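Local coordinates for protein sortase (Streptomyces avermitilis, PDB 5GO5) that is a class E sortase, probably a housekeeping cysteine transpeptidase that joins secreted proteins to the cell wall without needing calcium, at residues P112-G117 with L179-H184; G117-L122 with W128-I133. All blocks are in the same frame, centred on the assembly; numbering follows the deposited sequence.

Interaction 1. Residues P112-G117 with L179-H184; sequences PKLRHG and LIVWAH
L114 rests its CD1 methyl against both methyls of V181, 4.2 Å from CG1 and 4.2 Å from CG2, and this buried meeting is where the loop before strand 119-123 closes onto the sortase beta-barrel. V181 lies on strand 178-190 and turns its side chain toward the loop; the two side chains cross at about a right angle, and CD1 sits evenly between the two valine methyls. L114 reaches it with CG anti to its own carbonyl carbon (chi1 -62°). L166 of strand 162-167 and I133 of strand 127-140 also touch V181, which places the contact among side chains of three adjacent strands. The other half is the open side: P112, in the short 3-10 turn, is exposed and L179 partly so; R101, a residue of the glycine-binding pocket, touches both. Contact between the two segments is wholly apolar and small, 138 Å² in all, while the strand spends its backbone bonds on neighbouring strands: V181 pairs with L166 and W182 with D134. The side chain of L179 lies about 8 Å from the bound glycine, and at this outer end its CD1 methyl meets the ring carbon CG of P112 at 3.9 Å.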
# COMPACT_ATOMS: atom_id res chain seq x y z
N PRO A 112 -7.64 -10.95 0.52
CA PRO A 112 -7.78 -11.92 -0.56
C PRO A 112 -8.71 -11.53 -1.71
O PRO A 112 -8.59 -12.10 -2.81
CB PRO A 112 -8.30 -13.17 0.17
CG PRO A 112 -7.80 -13.05 1.54
CD PRO A 112 -7.94 -11.57 1.83
N LYS A 113 -9.59 -10.55 -1.51
CA LYS A 113 -10.47 -10.04 -2.54
C LYS A 113 -9.83 -9.11 -3.54
O LYS A 113 -10.43 -8.78 -4.59
CB LYS A 113 -11.63 -9.30 -1.92
CG LYS A 113 -12.57 -10.17 -1.10
CD LYS A 113 -13.65 -9.34 -0.45
CE LYS A 113 -14.44 -8.46 -1.42
N LEU A 114 -8.60 -8.65 -3.24
CA LEU A 114 -7.91 -7.79 -4.19
C LEU A 114 -7.60 -8.52 -5.50
O LEU A 114 -7.29 -9.71 -5.49
CB LEU A 114 -6.60 -7.23 -3.58
CG LEU A 114 -6.76 -6.36 -2.35
CD1 LEU A 114 -5.43 -6.11 -1.67
CD2 LEU A 114 -7.49 -5.07 -2.74
N ARG A 115 -7.71 -7.81 -6.61
CA ARG A 115 -7.56 -8.39 -7.93
C ARG A 115 -6.68 -7.49 -8.78
O ARG A 115 -6.61 -6.26 -8.59
CB ARG A 115 -8.90 -8.50 -8.64
CG ARG A 115 -10.02 -9.20 -7.90
CD ARG A 115 -11.30 -8.95 -8.65
NE ARG A 115 -12.46 -9.53 -7.99
CZ ARG A 115 -13.69 -9.57 -8.52
NH1 ARG A 115 -13.95 -9.03 -9.73
NH2 ARG A 115 -14.67 -10.14 -7.83
N HIS A 116 -6.08 -8.09 -9.81
CA HIS A 116 -5.44 -7.26 -10.83
C HIS A 116 -6.37 -6.18 -11.35
O HIS A 116 -7.56 -6.45 -11.65
CB HIS A 116 -4.96 -8.12 -12.02
CG HIS A 116 -3.98 -9.19 -11.65
ND1 HIS A 116 -3.41 -10.03 -12.59
CD2 HIS A 116 -3.45 -9.56 -10.45
CE1 HIS A 116 -2.60 -10.89 -11.99
NE2 HIS A 116 -2.62 -10.64 -10.69
N GLY A 117 -5.86 -4.97 -11.46
CA GLY A 117 -6.60 -3.84 -11.97
C GLY A 117 -7.30 -3.04 -10.89
O GLY A 117 -7.71 -1.93 -11.17
N LEU A 179 0.24 -12.33 2.55
CA LEU A 179 -0.17 -12.04 1.25
C LEU A 179 0.36 -10.67 0.82
O LEU A 179 0.43 -9.75 1.64
CB LEU A 179 -1.68 -11.99 1.16
CG LEU A 179 -2.40 -13.33 1.40
CD1 LEU A 179 -3.89 -13.08 1.33
CD2 LEU A 179 -1.99 -14.32 0.35
N ILE A 180 0.72 -10.60 -0.45
CA ILE A 180 1.37 -9.42 -1.03
C ILE A 180 0.62 -9.04 -2.29
O ILE A 180 0.24 -9.91 -3.11
CB ILE A 180 2.85 -9.66 -1.46
CG1 ILE A 180 3.66 -10.52 -0.47
CG2 ILE A 180 3.57 -8.34 -1.82
CD1 ILE A 180 3.94 -9.83 0.83
N VAL A 181 0.45 -7.74 -2.52
CA VAL A 181 0.14 -7.25 -3.88
C VAL A 181 1.15 -6.17 -4.29
O VAL A 181 1.67 -5.43 -3.45
CB VAL A 181 -1.29 -6.68 -4.05
CG1 VAL A 181 -2.32 -7.77 -3.89
CG2 VAL A 181 -1.55 -5.55 -3.10
N TRP A 182 1.39 -6.09 -5.60
CA TRP A 182 2.21 -5.07 -6.18
C TRP A 182 1.42 -4.27 -7.19
O TRP A 182 0.67 -4.84 -7.99
CB TRP A 182 3.44 -5.65 -6.89
CG TRP A 182 4.41 -6.35 -5.99
CD1 TRP A 182 5.40 -5.79 -5.28
CD2 TRP A 182 4.46 -7.76 -5.72
NE1 TRP A 182 6.11 -6.77 -4.57
CE2 TRP A 182 5.56 -7.99 -4.87
CE3 TRP A 182 3.70 -8.87 -6.16
CZ2 TRP A 182 5.90 -9.26 -4.41
CZ3 TRP A 182 4.03 -10.15 -5.68
CH2 TRP A 182 5.13 -10.32 -4.83
N ALA A 183 1.66 -2.97 -7.21
CA ALA A 183 0.95 -2.03 -8.04
C ALA A 183 1.91 -1.00 -8.65
O ALA A 183 2.98 -0.73 -8.10
CB ALA A 183 -0.10 -1.33 -7.20
N HIS A 184 1.47 -0.33 -9.71
CA HIS A 184 2.21 0.77 -10.28
C HIS A 184 1.36 2.06 -10.31
O HIS A 184 0.13 2.01 -10.31
CB HIS A 184 2.70 0.47 -11.70
CG HIS A 184 1.60 0.53 -12.71
ND1 HIS A 184 0.76 -0.53 -12.97
CD2 HIS A 184 1.15 1.56 -13.46
CE1 HIS A 184 -0.15 -0.16 -13.86
NE2 HIS A 184 0.07 1.10 -14.18

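Interaction 2. Residues G117-L122 with W128-I133; sequences GDEVVL and WFTYVI
V120 O takes the amide of Y131 at 2.8 Å from N to O, with the donor tilted 21° from the carbonyl plane, and the CB of Y131 lies beside the same oxygen at 3.5 Å. The edge of the Y131 ring also turns to this oxygen, which sits near the ring plane. In return V120 N bonds to Y131 O, and L122 and F129 make a second such reciprocal pair, L122 O accepting F129 N at 2.8 Å. At the loop end the pattern shifts: G117 N donates to I133 O, while I133 N gives an almost straight bond (172°) to D118 O. Strands 119-123 and 127-140 thus form an antiparallel beta hairpin at one side of the sortase barrel, with V120-Y131 and L122-F129 as hydrogen-bonded pairs and E119-V132 and V121-T130 as non-hydrogen-bonded ones. V120, L122 and Y131 share one face, where L164 of strand 162-167 packs on all three and G90 N bonds the Y131 hydroxyl. On it L122 CD1 meets Y131 CD1 at 4.2 Å. With CG1 anti to its carbonyl carbon (chi1 -67°), I133 brings that branch against D118 O, and its CD1 touches both V120 CG2, at 4.1 Å, and D118 CB, at 4.1 Å. Replacing I133 by an alanine removes CG1 and CD1, which is likely to open a gap between V120 CG2 and D118 CB. The carboxylate of D118 turns to a salt bridge with R58 and accepts R115 N. Across on the other face, V121 CG1 lies 3.6 Å from CE3 of the W128 indole, approaching obliquely, while V121 CG2 lies alongside T130.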
# COMPACT_ATOMS: atom_id res chain seq x y z
N GLY A 117 -5.86 -4.97 -11.46
CA GLY A 117 -6.60 -3.84 -11.97
C GLY A 117 -7.30 -3.04 -10.89
O GLY A 117 -7.71 -1.93 -11.17
N ASP A 118 -7.39 -3.59 -9.68
CA ASP A 118 -7.94 -2.84 -8.54
C ASP A 118 -7.03 -1.66 -8.19
O ASP A 118 -5.81 -1.78 -8.23
CB ASP A 118 -8.13 -3.73 -7.35
CG ASP A 118 -9.37 -4.61 -7.45
OD1 ASP A 118 -10.23 -4.41 -8.34
OD2 ASP A 118 -9.49 -5.48 -6.60
N GLU A 119 -7.65 -0.54 -7.84
CA GLU A 119 -6.98 0.69 -7.53
C GLU A 119 -6.70 0.80 -6.04
O GLU A 119 -7.51 0.38 -5.18
CB GLU A 119 -7.81 1.88 -7.97
CG GLU A 119 -8.05 1.92 -9.48
CD GLU A 119 -9.49 2.34 -9.82
OE1 GLU A 119 -10.46 2.05 -9.06
OE2 GLU A 119 -9.66 3.03 -10.83
N VAL A 120 -5.55 1.38 -5.74
CA VAL A 120 -5.12 1.76 -4.39
C VAL A 120 -4.79 3.23 -4.45
O VAL A 120 -3.93 3.64 -5.21
CB VAL A 120 -3.89 0.93 -3.94
CG1 VAL A 120 -3.42 1.37 -2.58
CG2 VAL A 120 -4.18 -0.58 -3.99
N VAL A 121 -5.54 4.05 -3.70
CA VAL A 121 -5.53 5.48 -3.84
C VAL A 121 -5.04 6.11 -2.56
O VAL A 121 -5.54 5.72 -1.49
CB VAL A 121 -6.93 6.02 -4.16
CG1 VAL A 121 -6.91 7.53 -4.32
CG2 VAL A 121 -7.44 5.38 -5.45
N LEU A 122 -4.08 7.02 -2.65
CA LEU A 122 -3.63 7.77 -1.50
C LEU A 122 -3.66 9.24 -1.71
O LEU A 122 -3.46 9.74 -2.83
CB LEU A 122 -2.20 7.41 -1.10
CG LEU A 122 -2.03 5.96 -0.64
CD1 LEU A 122 -1.57 5.04 -1.75
CD2 LEU A 122 -1.10 5.84 0.57
N TRP A 128 -3.57 13.46 -5.04
CA TRP A 128 -4.14 12.16 -5.08
C TRP A 128 -3.32 11.29 -6.01
O TRP A 128 -3.14 11.63 -7.16
CB TRP A 128 -5.53 12.19 -5.69
CG TRP A 128 -6.60 12.77 -4.78
CD1 TRP A 128 -7.20 13.98 -4.89
CD2 TRP A 128 -7.20 12.11 -3.67
NE1 TRP A 128 -8.15 14.13 -3.90
CE2 TRP A 128 -8.17 12.99 -3.14
CE3 TRP A 128 -7.02 10.87 -3.08
CZ2 TRP A 128 -8.94 12.66 -2.04
CZ3 TRP A 128 -7.80 10.53 -2.01
CH2 TRP A 128 -8.74 11.42 -1.49
N PHE A 129 -2.89 10.14 -5.50
CA PHE A 129 -2.09 9.17 -6.24
C PHE A 129 -2.94 7.96 -6.46
O PHE A 129 -3.41 7.35 -5.48
CB PHE A 129 -0.85 8.78 -5.41
CG PHE A 129 0.08 9.92 -5.10
CD1 PHE A 129 -0.16 10.75 -4.00
CD2 PHE A 129 1.17 10.20 -5.93
CE1 PHE A 129 0.70 11.82 -3.71
CE2 PHE A 129 2.05 11.25 -5.63
CZ PHE A 129 1.80 12.05 -4.52
N THR A 130 -3.11 7.53 -7.71
CA THR A 130 -3.82 6.31 -8.01
C THR A 130 -2.85 5.26 -8.50
O THR A 130 -2.29 5.44 -9.58
CB THR A 130 -4.91 6.51 -9.09
OG1 THR A 130 -5.85 7.47 -8.61
CG2 THR A 130 -5.63 5.24 -9.37
N TYR A 131 -2.70 4.19 -7.71
CA TYR A 131 -1.95 3.03 -8.11
C TYR A 131 -2.88 1.94 -8.60
O TYR A 131 -4.03 1.84 -8.15
CB TYR A 131 -1.11 2.52 -6.95
CG TYR A 131 0.04 3.37 -6.52
CD1 TYR A 131 -0.12 4.44 -5.63
CD2 TYR A 131 1.36 3.13 -6.99
CE1 TYR A 131 0.97 5.21 -5.19
CE2 TYR A 131 2.43 3.89 -6.55
CZ TYR A 131 2.24 4.93 -5.67
OH TYR A 131 3.37 5.64 -5.26
N VAL A 132 -2.39 1.09 -9.49
CA VAL A 132 -3.18 -0.04 -10.01
C VAL A 132 -2.46 -1.35 -9.78
O VAL A 132 -1.31 -1.48 -10.14
CB VAL A 132 -3.46 0.16 -11.49
CG1 VAL A 132 -4.18 -1.09 -12.06
CG2 VAL A 132 -4.34 1.38 -11.66
N ILE A 133 -3.14 -2.30 -9.18
CA ILE A 133 -2.57 -3.61 -8.87
C ILE A 133 -2.24 -4.42 -10.11
O ILE A 133 -3.10 -4.59 -11.00
CB ILE A 133 -3.48 -4.41 -7.92
CG1 ILE A 133 -3.54 -3.72 -6.56
CG2 ILE A 133 -2.99 -5.85 -7.79
CD1 ILE A 133 -4.48 -4.34 -5.55

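In the fold
After the strands 50-55, 65-69, 80-82 and 93-98 the chain enters a long loop that contains 112-117, and G117, shared by both interactions, leads through D118 into strand 119-123. Interaction 2 closes first, a short hairpin loop after which strand 127-140 runs back. Only after strand 162-167 does the chain reach 179-184 and close interaction 1, so interaction 2 is nested within the larger loop. Strands 127-140 and 178-190 are neighbours in the sheet, and the two interactions meet there: H184 O and V132 N lie 2.8 Å apart, a probable hydrogen bond. Interaction 1 thus holds the loop against the strand beside the hairpin of interaction 2.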